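Local coordinates for protein R.Pab1 family restriction endonuclease (PDB 7CFA) that probably recognises a specific DNA sequence and excises a base from it as a restriction DNA glycosylase, leading to strand cleavage, at residues K20-T28 against N44-G54; K94-L104 against Q231-S239. The protein carries 2 engineered substitutions. One frame throughout, in Å; residues are numbered along the deposited sequence.

How the contacts relate
Contact 1 pairs two neighbouring strands of the antiparallel sheet, whereas contact 2 packs two helices, 94-106 and 223-237, against each other; no helix or strand is common to both. Their centres lie 30 Å apart on opposite sides of the chain's centre, contact 1 about 12 Å and contact 2 about 19 Å from it, and their nearest atoms stay about 7 Å apart. Both are partly buried. The chemistry follows the element: a ladder of backbone hydrogen bonds with a mainly apolar face and a face carrying a salt-bridge network in contact 1, against aliphatic side chains and one phenyl ring, with a single salt bridge at the margin, in contact 2.

Contact 1: K20-T28 against N44-G54; sequences KIRIKQRST and NVKHYVEWQIG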
loop_
_atom_site.group_PDB
_atom_site.type_symbol
_atom_site.label_atom_id
_atom_site.label_comp_id
_atom_site.label_asym_id
_atom_site.label_seq_id
_atom_site.Cartn_x
_atom_site.Cartn_y
_atom_site.Cartn_z
ATOM N N LYS A 20 9.720 5.364 -9.357
ATOM C CA LYS A 20 8.572 5.364 -10.254
ATOM C C LYS A 20 8.590 4.206 -11.245
ATOM O O LYS A 20 7.544 3.886 -11.817
ATOM C CB LYS A 20 8.517 6.690 -11.020
ATOM C CG LYS A 20 8.258 7.907 -10.145
ATOM C CD LYS A 20 8.782 9.180 -10.800
ATOM C CE LYS A 20 8.136 9.423 -12.156
ATOM N NZ LYS A 20 6.683 9.736 -12.047
ATOM N N ILE A 21 9.745 3.582 -11.466
ATOM C CA ILE A 21 9.885 2.475 -12.406
ATOM C C ILE A 21 10.083 1.191 -11.615
ATOM O O ILE A 21 10.985 1.105 -10.774
ATOM C CB ILE A 21 11.056 2.697 -13.378
ATOM C CG1 ILE A 21 10.928 4.048 -14.084
ATOM C CG2 ILE A 21 11.106 1.568 -14.395
ATOM C CD1 ILE A 21 9.774 4.119 -15.049
ATOM N N ARG A 22 9.245 0.194 -11.892
ATOM C CA ARG A 22 9.382 -1.120 -11.285
ATOM C C ARG A 22 9.211 -2.186 -12.358
ATOM O O ARG A 22 8.513 -1.982 -13.354
ATOM C CB ARG A 22 8.365 -1.335 -10.152
ATOM C CG ARG A 22 8.530 -0.376 -8.978
ATOM C CD ARG A 22 7.668 -0.778 -7.784
ATOM N NE ARG A 22 6.239 -0.748 -8.088
ATOM C CZ ARG A 22 5.281 -0.911 -7.180
ATOM N NH1 ARG A 22 5.597 -1.112 -5.907
ATOM N NH2 ARG A 22 4.005 -0.869 -7.542
ATOM N N ILE A 23 9.862 -3.327 -12.145
ATOM C CA ILE A 23 9.798 -4.462 -13.058
ATOM C C ILE A 23 9.014 -5.575 -12.378
ATOM O O ILE A 23 9.328 -5.962 -11.245
ATOM C CB ILE A 23 11.202 -4.947 -13.461
ATOM C CG1 ILE A 23 12.025 -3.790 -14.031
ATOM C CG2 ILE A 23 11.101 -6.078 -14.474
ATOM C CD1 ILE A 23 11.431 -3.178 -15.280
ATOM N N LYS A 24 7.997 -6.086 -13.067
ATOM C CA LYS A 24 7.150 -7.149 -12.549
ATOM C C LYS A 24 6.979 -8.223 -13.614
ATOM O O LYS A 24 7.352 -8.043 -14.776
ATOM C CB LYS A 24 5.783 -6.609 -12.106
ATOM C CG LYS A 24 4.979 -5.964 -13.223
ATOM C CD LYS A 24 3.652 -5.427 -12.714
ATOM C CE LYS A 24 2.865 -4.757 -13.830
ATOM N NZ LYS A 24 1.584 -4.177 -13.337
ATOM N N GLN A 25 6.406 -9.352 -13.204
ATOM C CA GLN A 25 6.155 -10.482 -14.092
ATOM C C GLN A 25 4.659 -10.763 -14.115
ATOM O O GLN A 25 4.057 -11.017 -13.067
ATOM C CB GLN A 25 6.935 -11.720 -13.642
ATOM C CG GLN A 25 6.811 -12.914 -14.578
ATOM C CD GLN A 25 7.790 -14.024 -14.243
ATOM O OE1 GLN A 25 8.788 -13.804 -13.555
ATOM N NE2 GLN A 25 7.508 -15.227 -14.731
ATOM N N ARG A 26 4.067 -10.718 -15.307
ATOM C CA ARG A 26 2.629 -10.901 -15.461
ATOM C C ARG A 26 2.292 -12.386 -15.392
ATOM O O ARG A 26 2.786 -13.181 -16.200
ATOM C CB ARG A 26 2.156 -10.296 -16.780
ATOM C CG ARG A 26 0.647 -10.149 -16.902
ATOM C CD ARG A 26 0.272 -9.413 -18.181
ATOM N NE ARG A 26 -1.146 -9.066 -18.222
ATOM C CZ ARG A 26 -1.722 -8.390 -19.210
ATOM N NH1 ARG A 26 -1.003 -7.984 -20.248
ATOM N NH2 ARG A 26 -3.019 -8.119 -19.162
ATOM N N SER A 27 1.451 -12.759 -14.425
ATOM C CA SER A 27 1.064 -14.156 -14.222
ATOM C C SER A 27 -0.096 -14.505 -15.156
ATOM O O SER A 27 -1.253 -14.646 -14.751
ATOM C CB SER A 27 0.700 -14.403 -12.765
ATOM O OG SER A 27 1.796 -14.122 -11.914
ATOM N N THR A 28 0.245 -14.649 -16.435
ATOM C CA THR A 28 -0.711 -14.991 -17.490
ATOM C C THR A 28 -1.936 -14.080 -17.478
ATOM O O THR A 28 -1.941 -13.023 -18.107
ATOM C CB THR A 28 -1.176 -16.461 -17.378
ATOM O OG1 THR A 28 -1.905 -16.652 -16.159
ATOM C CG2 THR A 28 0.019 -17.400 -17.407
ATOM N N ASN A 44 11.935 -12.558 -19.639
ATOM C CA ASN A 44 11.097 -13.292 -20.578
ATOM C C ASN A 44 9.937 -12.401 -21.028
ATOM O O ASN A 44 9.880 -11.209 -20.712
ATOM C CB ASN A 44 10.609 -14.599 -19.950
ATOM C CG ASN A 44 9.924 -14.381 -18.617
ATOM O OD1 ASN A 44 8.817 -13.849 -18.556
ATOM N ND2 ASN A 44 10.581 -14.795 -17.540
ATOM N N VAL A 45 8.998 -12.996 -21.767
ATOM C CA VAL A 45 7.896 -12.228 -22.337
ATOM C C VAL A 45 6.913 -11.746 -21.277
ATOM O O VAL A 45 6.122 -10.831 -21.542
ATOM C CB VAL A 45 7.162 -13.062 -23.401
ATOM C CG1 VAL A 45 8.097 -13.382 -24.553
ATOM C CG2 VAL A 45 6.619 -14.341 -22.782
ATOM N N LYS A 46 6.933 -12.336 -20.085
ATOM C CA LYS A 46 6.012 -11.950 -19.026
ATOM C C LYS A 46 6.530 -10.800 -18.172
ATOM O O LYS A 46 5.777 -10.277 -17.344
ATOM C CB LYS A 46 5.698 -13.156 -18.133
ATOM C CG LYS A 46 4.930 -14.261 -18.842
ATOM C CD LYS A 46 4.674 -15.440 -17.916
ATOM C CE LYS A 46 3.920 -16.547 -18.635
ATOM N NZ LYS A 46 3.681 -17.722 -17.752
ATOM N N HIS A 47 7.782 -10.391 -18.352
ATOM C CA HIS A 47 8.323 -9.269 -17.598
ATOM C C HIS A 47 7.816 -7.954 -18.177
ATOM O O HIS A 47 7.951 -7.696 -19.377
ATOM C CB HIS A 47 9.850 -9.300 -17.600
ATOM C CG HIS A 47 10.435 -10.288 -16.640
ATOM N ND1 HIS A 47 10.773 -11.573 -17.006
ATOM C CD2 HIS A 47 10.734 -10.181 -15.323
ATOM C CE1 HIS A 47 11.261 -12.213 -15.959
ATOM N NE2 HIS A 47 11.247 -11.391 -14.925
ATOM N N TYR A 48 7.232 -7.125 -17.317
ATOM C CA TYR A 48 6.668 -5.843 -17.709
ATOM C C TYR A 48 7.351 -4.714 -16.952
ATOM O O TYR A 48 7.883 -4.907 -15.856
ATOM C CB TYR A 48 5.158 -5.792 -17.439
ATOM C CG TYR A 48 4.299 -6.360 -18.546
ATOM C CD1 TYR A 48 4.305 -7.721 -18.831
ATOM C CD2 TYR A 48 3.469 -5.536 -19.297
ATOM C CE1 TYR A 48 3.516 -8.242 -19.840
ATOM C CE2 TYR A 48 2.677 -6.048 -20.307
ATOM C CZ TYR A 48 2.704 -7.400 -20.574
ATOM O OH TYR A 48 1.917 -7.914 -21.579
ATOM N N VAL A 49 7.332 -3.532 -17.553
ATOM C CA VAL A 49 7.753 -2.307 -16.884
ATOM C C VAL A 49 6.523 -1.656 -16.272
ATOM O O VAL A 49 5.495 -1.506 -16.941
ATOM C CB VAL A 49 8.450 -1.351 -17.867
ATOM C CG1 VAL A 49 8.796 -0.036 -17.176
ATOM C CG2 VAL A 49 9.695 -1.998 -18.449
ATOM N N GLU A 50 6.614 -1.287 -14.999
ATOM C CA GLU A 50 5.556 -0.548 -14.322
ATOM C C GLU A 50 6.043 0.874 -14.088
ATOM O O GLU A 50 7.023 1.086 -13.365
ATOM C CB GLU A 50 5.170 -1.210 -13.001
ATOM C CG GLU A 50 3.833 -0.732 -12.460
ATOM C CD GLU A 50 3.498 -1.326 -11.109
ATOM O OE1 GLU A 50 4.199 -1.002 -10.127
ATOM O OE2 GLU A 50 2.541 -2.126 -11.032
ATOM N N TRP A 51 5.357 1.841 -14.692
ATOM C CA TRP A 51 5.782 3.241 -14.695
ATOM C C TRP A 51 4.656 4.097 -14.119
ATOM O O TRP A 51 3.642 4.329 -14.786
ATOM C CB TRP A 51 6.153 3.682 -16.112
ATOM C CG TRP A 51 6.674 5.086 -16.246
ATOM C CD1 TRP A 51 6.933 5.976 -15.242
ATOM C CD2 TRP A 51 7.000 5.757 -17.471
ATOM N NE1 TRP A 51 7.401 7.160 -15.768
ATOM C CE2 TRP A 51 7.450 7.050 -17.134
ATOM C CE3 TRP A 51 6.955 5.390 -18.818
ATOM C CZ2 TRP A 51 7.851 7.974 -18.096
ATOM C CZ3 TRP A 51 7.353 6.310 -19.772
ATOM C CH2 TRP A 51 7.793 7.586 -19.406
ATOM N N GLN A 52 4.833 4.563 -12.880
ATOM C CA GLN A 52 3.892 5.497 -12.264
ATOM C C GLN A 52 4.164 6.881 -12.849
ATOM O O GLN A 52 4.861 7.719 -12.272
ATOM C CB GLN A 52 4.019 5.489 -10.745
ATOM C CG GLN A 52 2.957 6.328 -10.044
ATOM C CD GLN A 52 3.087 6.303 -8.534
ATOM O OE1 GLN A 52 4.041 5.750 -7.988
ATOM N NE2 GLN A 52 2.120 6.904 -7.850
ATOM N N ILE A 53 3.589 7.117 -14.020
ATOM C CA ILE A 53 3.917 8.287 -14.825
ATOM C C ILE A 53 3.068 9.472 -14.387
ATOM O O ILE A 53 1.901 9.321 -14.005
ATOM C CB ILE A 53 3.723 7.969 -16.320
ATOM C CG1 ILE A 53 4.195 9.132 -17.194
ATOM C CG2 ILE A 53 2.266 7.630 -16.612
ATOM C CD1 ILE A 53 4.121 8.838 -18.672
ATOM N N GLY A 54 3.661 10.666 -14.431
ATOM C CA GLY A 54 2.962 11.899 -14.165
ATOM C C GLY A 54 2.807 12.745 -15.419
ATOM O O GLY A 54 3.290 12.415 -16.500
#
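Ile-21 meets Trp-51, and Ile-23 meets Val-49, across an antiparallel strand pair within the protein's large sheet, where 47-51 runs between 21-27 and 166-175. The ladder is regular: Arg-22 with Glu-50 and Lys-24 with Tyr-48 are hydrogen-bonded pairs, the first closed by Arg-22 N to Glu-50 O at 2.8 Å and Glu-50 N to Arg-22 O at 2.6 Å. Packing is close where these four apolar residues share a face. Ile-21 CD1 lies over the indole, 3.6 Å from the centroid of the Trp-51 five-membered ring and 25° off its normal, a CH-pi contact. Ile-23 CD1 touches Val-49 CG2 at 3.8 Å, while Leu-12 of strand 8-13 packs on both Ile-21 and Trp-51.

The other face is polar. Glu-50 extends (chi1 -163°, CG opposite the amide nitrogen) alongside Arg-22, whose NE and NH2 both grip OE1, NH2 at 2.6 Å; the guanidinium and carboxylate planes are 38° apart. Lys-24 NZ has its stronger partner in Glu-154 and makes a longer bond, 3.2 Å, to the anti side of Glu-50 OE2. Beyond the last firm pair, Arg-26 with Tyr-48, the contact loosens: exposed, poorly ordered Ser-27 touches nothing opposite and Thr-28 little. In that pair Arg-26 NH1 donates to Tyr-48 OH at 3.2 Å, the oxygen lying in the guanidinium plane.

Contact 2: K94-L104 against Q231-S239; sequences KENLFGIKNFL and QIIEFILNS
An antiparallel helix pair brings Leu-97 of helix 94-106 against Ile-233, Ile-236 and Leu-237 of helix 223-237. The axes of the two short segments approach to 10.2 Å with 153° between their N-to-C directions, a spacing at which side chains make most of the contact. Leu-97 sits among the three: its CD1 reaches Leu-237 CD2 at 3.7 Å, the two leucines running alongside in opposite senses, and the same methyl meets Ile-236 CG2 at 3.8 Å, Ile-236 lying nearly perpendicular to Leu-97. Ile-233 divides its branches. Its CG2, anti to the backbone N, rests near Leu-97 O and CB, while CD1 extends to Ile-100 CG2 at 3.8 Å.

This pair belongs to a wider cluster of helices: Phe-87 of helix 79-88 touches Leu-97 and Ile-236, and Leu-212 and Leu-215 of helix 208-219 reach Leu-97 and Ile-233 respectively. The apolar seam is thus covered by two further helices, in agreement with the burial of Leu-97, Ile-100, Ile-233 and Ile-236.

Toward solvent the contacts change character. Phe-98 starts out away from the partner helix, yet its ring receives Leu-237 CD1 over one face, 3.9 Å from the centroid and 16° off the normal, displaced toward the rim. One turn further along, the fully extended Lys-101 carries NZ to Glu-234 OE1 at 2.9 Å, on the syn lone pair of that oxygen. A bend at chi2 (71°) turns the Glu-234 carboxylate to this side, and its other oxygen, OE2, accepts from Asn-238 ND2 at 3.2 Å, met from above the carboxylate plane.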
loop_
_atom_site.group_PDB
_atom_site.type_symbol
_atom_site.label_atom_id
_atom_site.label_comp_id
_atom_site.label_asym_id
_atom_site.label_seq_id
_atom_site.Cartn_x
_atom_site.Cartn_y
_atom_site.Cartn_z
ATOM N N LYS A 94 -3.921 19.381 -34.126
ATOM C CA LYS A 94 -4.636 20.261 -33.206
ATOM C C LYS A 94 -6.034 19.736 -32.914
ATOM O O LYS A 94 -6.539 19.899 -31.797
ATOM C CB LYS A 94 -4.712 21.680 -33.776
ATOM C CG LYS A 94 -3.361 22.351 -33.971
ATOM C CD LYS A 94 -3.503 23.707 -34.648
ATOM C CE LYS A 94 -2.143 24.347 -34.882
ATOM N NZ LYS A 94 -2.249 25.628 -35.635
ATOM N N GLU A 95 -6.666 19.094 -33.901
ATOM C CA GLU A 95 -7.995 18.523 -33.705
ATOM C C GLU A 95 -7.986 17.415 -32.660
ATOM O O GLU A 95 -9.000 17.185 -31.990
ATOM C CB GLU A 95 -8.538 17.986 -35.031
ATOM C CG GLU A 95 -8.776 19.045 -36.103
ATOM C CD GLU A 95 -7.499 19.505 -36.787
ATOM O OE1 GLU A 95 -6.416 18.968 -36.471
ATOM O OE2 GLU A 95 -7.582 20.409 -37.645
ATOM N N ASN A 96 -6.863 16.708 -32.519
ATOM C CA ASN A 96 -6.758 15.686 -31.483
ATOM C C ASN A 96 -6.830 16.312 -30.097
ATOM O O ASN A 96 -7.561 15.829 -29.223
ATOM C CB ASN A 96 -5.459 14.896 -31.649
ATOM C CG ASN A 96 -5.399 14.136 -32.960
ATOM O OD1 ASN A 96 -6.429 13.818 -33.554
ATOM N ND2 ASN A 96 -4.187 13.838 -33.417
ATOM N N LEU A 97 -6.078 17.393 -29.879
ATOM C CA LEU A 97 -6.122 18.067 -28.588
ATOM C C LEU A 97 -7.467 18.738 -28.353
ATOM O O LEU A 97 -7.959 18.750 -27.219
ATOM C CB LEU A 97 -4.986 19.083 -28.491
ATOM C CG LEU A 97 -3.570 18.503 -28.531
ATOM C CD1 LEU A 97 -2.534 19.611 -28.460
ATOM C CD2 LEU A 97 -3.363 17.501 -27.401
ATOM N N PHE A 98 -8.080 19.290 -29.405
ATOM C CA PHE A 98 -9.398 19.897 -29.252
ATOM C C PHE A 98 -10.449 18.850 -28.908
ATOM O O PHE A 98 -11.347 19.109 -28.100
ATOM C CB PHE A 98 -9.787 20.651 -30.524
ATOM C CG PHE A 98 -9.220 22.040 -30.601
ATOM C CD1 PHE A 98 -8.276 22.366 -31.561
ATOM C CD2 PHE A 98 -9.626 23.018 -29.709
ATOM C CE1 PHE A 98 -7.751 23.641 -31.633
ATOM C CE2 PHE A 98 -9.104 24.297 -29.775
ATOM C CZ PHE A 98 -8.165 24.608 -30.738
ATOM N N GLY A 99 -10.353 17.664 -29.514
ATOM C CA GLY A 99 -11.292 16.602 -29.187
ATOM C C GLY A 99 -11.195 16.167 -27.739
ATOM O O GLY A 99 -12.210 15.893 -27.093
ATOM N N ILE A 100 -9.974 16.098 -27.207
ATOM C CA ILE A 100 -9.807 15.784 -25.792
ATOM C C ILE A 100 -10.320 16.933 -24.932
ATOM O O ILE A 100 -10.925 16.714 -23.876
ATOM C CB ILE A 100 -8.334 15.456 -25.483
ATOM C CG1 ILE A 100 -7.846 14.307 -26.367
ATOM C CG2 ILE A 100 -8.161 15.092 -24.016
ATOM C CD1 ILE A 100 -6.396 13.935 -26.136
ATOM N N LYS A 101 -10.098 18.172 -25.375
ATOM C CA LYS A 101 -10.561 19.330 -24.619
ATOM C C LYS A 101 -12.082 19.347 -24.511
ATOM O O LYS A 101 -12.637 19.507 -23.418
ATOM C CB LYS A 101 -10.050 20.617 -25.270
ATOM C CG LYS A 101 -10.523 21.892 -24.592
ATOM C CD LYS A 101 -9.994 23.121 -25.313
ATOM C CE LYS A 101 -10.544 24.402 -24.705
ATOM N NZ LYS A 101 -10.033 25.607 -25.411
ATOM N N ASN A 102 -12.776 19.177 -25.640
ATOM C CA ASN A 102 -14.235 19.166 -25.610
ATOM C C ASN A 102 -14.771 17.976 -24.827
ATOM O O ASN A 102 -15.818 18.082 -24.178
ATOM C CB ASN A 102 -14.793 19.164 -27.035
ATOM C CG ASN A 102 -14.498 20.453 -27.779
ATOM O OD1 ASN A 102 -14.345 21.512 -27.170
ATOM N ND2 ASN A 102 -14.421 20.370 -29.104
ATOM N N PHE A 103 -14.073 16.839 -24.873
ATOM C CA PHE A 103 -14.502 15.673 -24.110
ATOM C C PHE A 103 -14.410 15.929 -22.612
ATOM O O PHE A 103 -15.322 15.567 -21.859
ATOM C CB PHE A 103 -13.661 14.457 -24.499
ATOM C CG PHE A 103 -13.849 13.270 -23.593
ATOM C CD1 PHE A 103 -14.938 12.429 -23.748
ATOM C CD2 PHE A 103 -12.933 12.994 -22.591
ATOM C CE1 PHE A 103 -15.113 11.338 -22.918
ATOM C CE2 PHE A 103 -13.102 11.907 -21.756
ATOM C CZ PHE A 103 -14.193 11.076 -21.921
ATOM N N LEU A 104 -13.317 16.546 -22.159
ATOM C CA LEU A 104 -13.152 16.798 -20.733
ATOM C C LEU A 104 -14.070 17.912 -20.248
ATOM O O LEU A 104 -14.448 17.930 -19.071
ATOM C CB LEU A 104 -11.693 17.131 -20.430
ATOM C CG LEU A 104 -10.703 16.005 -20.731
ATOM C CD1 LEU A 104 -9.279 16.446 -20.451
ATOM C CD2 LEU A 104 -11.053 14.764 -19.926
ATOM N N GLN A 231 -5.577 22.815 -18.435
ATOM C CA GLN A 231 -4.558 23.861 -18.477
ATOM C C GLN A 231 -3.388 23.452 -19.364
ATOM O O GLN A 231 -2.802 24.292 -20.059
ATOM C CB GLN A 231 -4.071 24.179 -17.062
ATOM C CG GLN A 231 -5.124 24.807 -16.162
ATOM C CD GLN A 231 -5.464 26.229 -16.561
ATOM O OE1 GLN A 231 -4.610 26.973 -17.040
ATOM N NE2 GLN A 231 -6.721 26.613 -16.367
ATOM N N ILE A 232 -3.038 22.163 -19.357
ATOM C CA ILE A 232 -1.932 21.679 -20.174
ATOM C C ILE A 232 -2.298 21.718 -21.653
ATOM O O ILE A 232 -1.485 22.119 -22.495
ATOM C CB ILE A 232 -1.525 20.265 -19.721
ATOM C CG1 ILE A 232 -0.899 20.321 -18.326
ATOM C CG2 ILE A 232 -0.576 19.623 -20.725
ATOM C CD1 ILE A 232 -0.466 18.975 -17.792
ATOM N N ILE A 233 -3.521 21.304 -21.995
ATOM C CA ILE A 233 -3.943 21.324 -23.393
ATOM C C ILE A 233 -3.975 22.752 -23.922
ATOM O O ILE A 233 -3.535 23.024 -25.046
ATOM C CB ILE A 233 -5.309 20.629 -23.554
ATOM C CG1 ILE A 233 -5.198 19.143 -23.205
ATOM C CG2 ILE A 233 -5.834 20.803 -24.970
ATOM C CD1 ILE A 233 -6.506 18.387 -23.326
ATOM N N GLU A 234 -4.481 23.690 -23.115
ATOM C CA GLU A 234 -4.536 25.084 -23.541
ATOM C C GLU A 234 -3.138 25.658 -23.736
ATOM O O GLU A 234 -2.903 26.433 -24.671
ATOM C CB GLU A 234 -5.320 25.910 -22.521
ATOM C CG GLU A 234 -5.663 27.319 -22.983
ATOM C CD GLU A 234 -6.729 27.340 -24.063
ATOM O OE1 GLU A 234 -7.445 26.327 -24.218
ATOM O OE2 GLU A 234 -6.850 28.369 -24.760
ATOM N N PHE A 235 -2.195 25.284 -22.867
ATOM C CA PHE A 235 -0.827 25.772 -23.000
ATOM C C PHE A 235 -0.157 25.205 -24.244
ATOM O O PHE A 235 0.577 25.916 -24.939
ATOM C CB PHE A 235 -0.022 25.422 -21.749
ATOM C CG PHE A 235 1.457 25.659 -21.887
ATOM C CD1 PHE A 235 1.989 26.926 -21.720
ATOM C CD2 PHE A 235 2.317 24.610 -22.178
ATOM C CE1 PHE A 235 3.348 27.147 -21.844
ATOM C CE2 PHE A 235 3.677 24.825 -22.304
ATOM C CZ PHE A 235 4.194 26.094 -22.137
ATOM N N ILE A 236 -0.397 23.927 -24.540
ATOM C CA ILE A 236 0.215 23.312 -25.714
ATOM C C ILE A 236 -0.396 23.872 -26.992
ATOM O O ILE A 236 0.319 24.182 -27.953
ATOM C CB ILE A 236 0.082 21.780 -25.638
ATOM C CG1 ILE A 236 0.875 21.239 -24.445
ATOM C CG2 ILE A 236 0.556 21.133 -26.931
ATOM C CD1 ILE A 236 0.751 19.741 -24.248
ATOM N N LEU A 237 -1.723 24.026 -27.022
ATOM C CA LEU A 237 -2.383 24.552 -28.213
ATOM C C LEU A 237 -1.906 25.962 -28.541
ATOM O O LEU A 237 -1.777 26.324 -29.716
ATOM C CB LEU A 237 -3.902 24.530 -28.025
ATOM C CG LEU A 237 -4.585 23.167 -28.157
ATOM C CD1 LEU A 237 -6.063 23.267 -27.811
ATOM C CD2 LEU A 237 -4.399 22.615 -29.560
ATOM N N ASN A 238 -1.632 26.771 -27.516
ATOM C CA ASN A 238 -1.183 28.146 -27.702
ATOM C C ASN A 238 0.334 28.264 -27.802
ATOM O O ASN A 238 0.895 29.314 -27.459
ATOM C CB ASN A 238 -1.715 29.029 -26.573
ATOM C CG ASN A 238 -3.228 29.101 -26.556
ATOM O OD1 ASN A 238 -3.875 29.049 -27.602
ATOM N ND2 ASN A 238 -3.802 29.218 -25.364
ATOM N N SER A 239 1.012 27.219 -28.266
ATOM C CA SER A 239 2.463 27.246 -28.398
ATOM C C SER A 239 2.877 27.261 -29.864
ATOM O O SER A 239 2.032 27.333 -30.756
ATOM C CB SER A 239 3.088 26.046 -27.685
ATOM O OG SER A 239 2.786 26.064 -26.300
#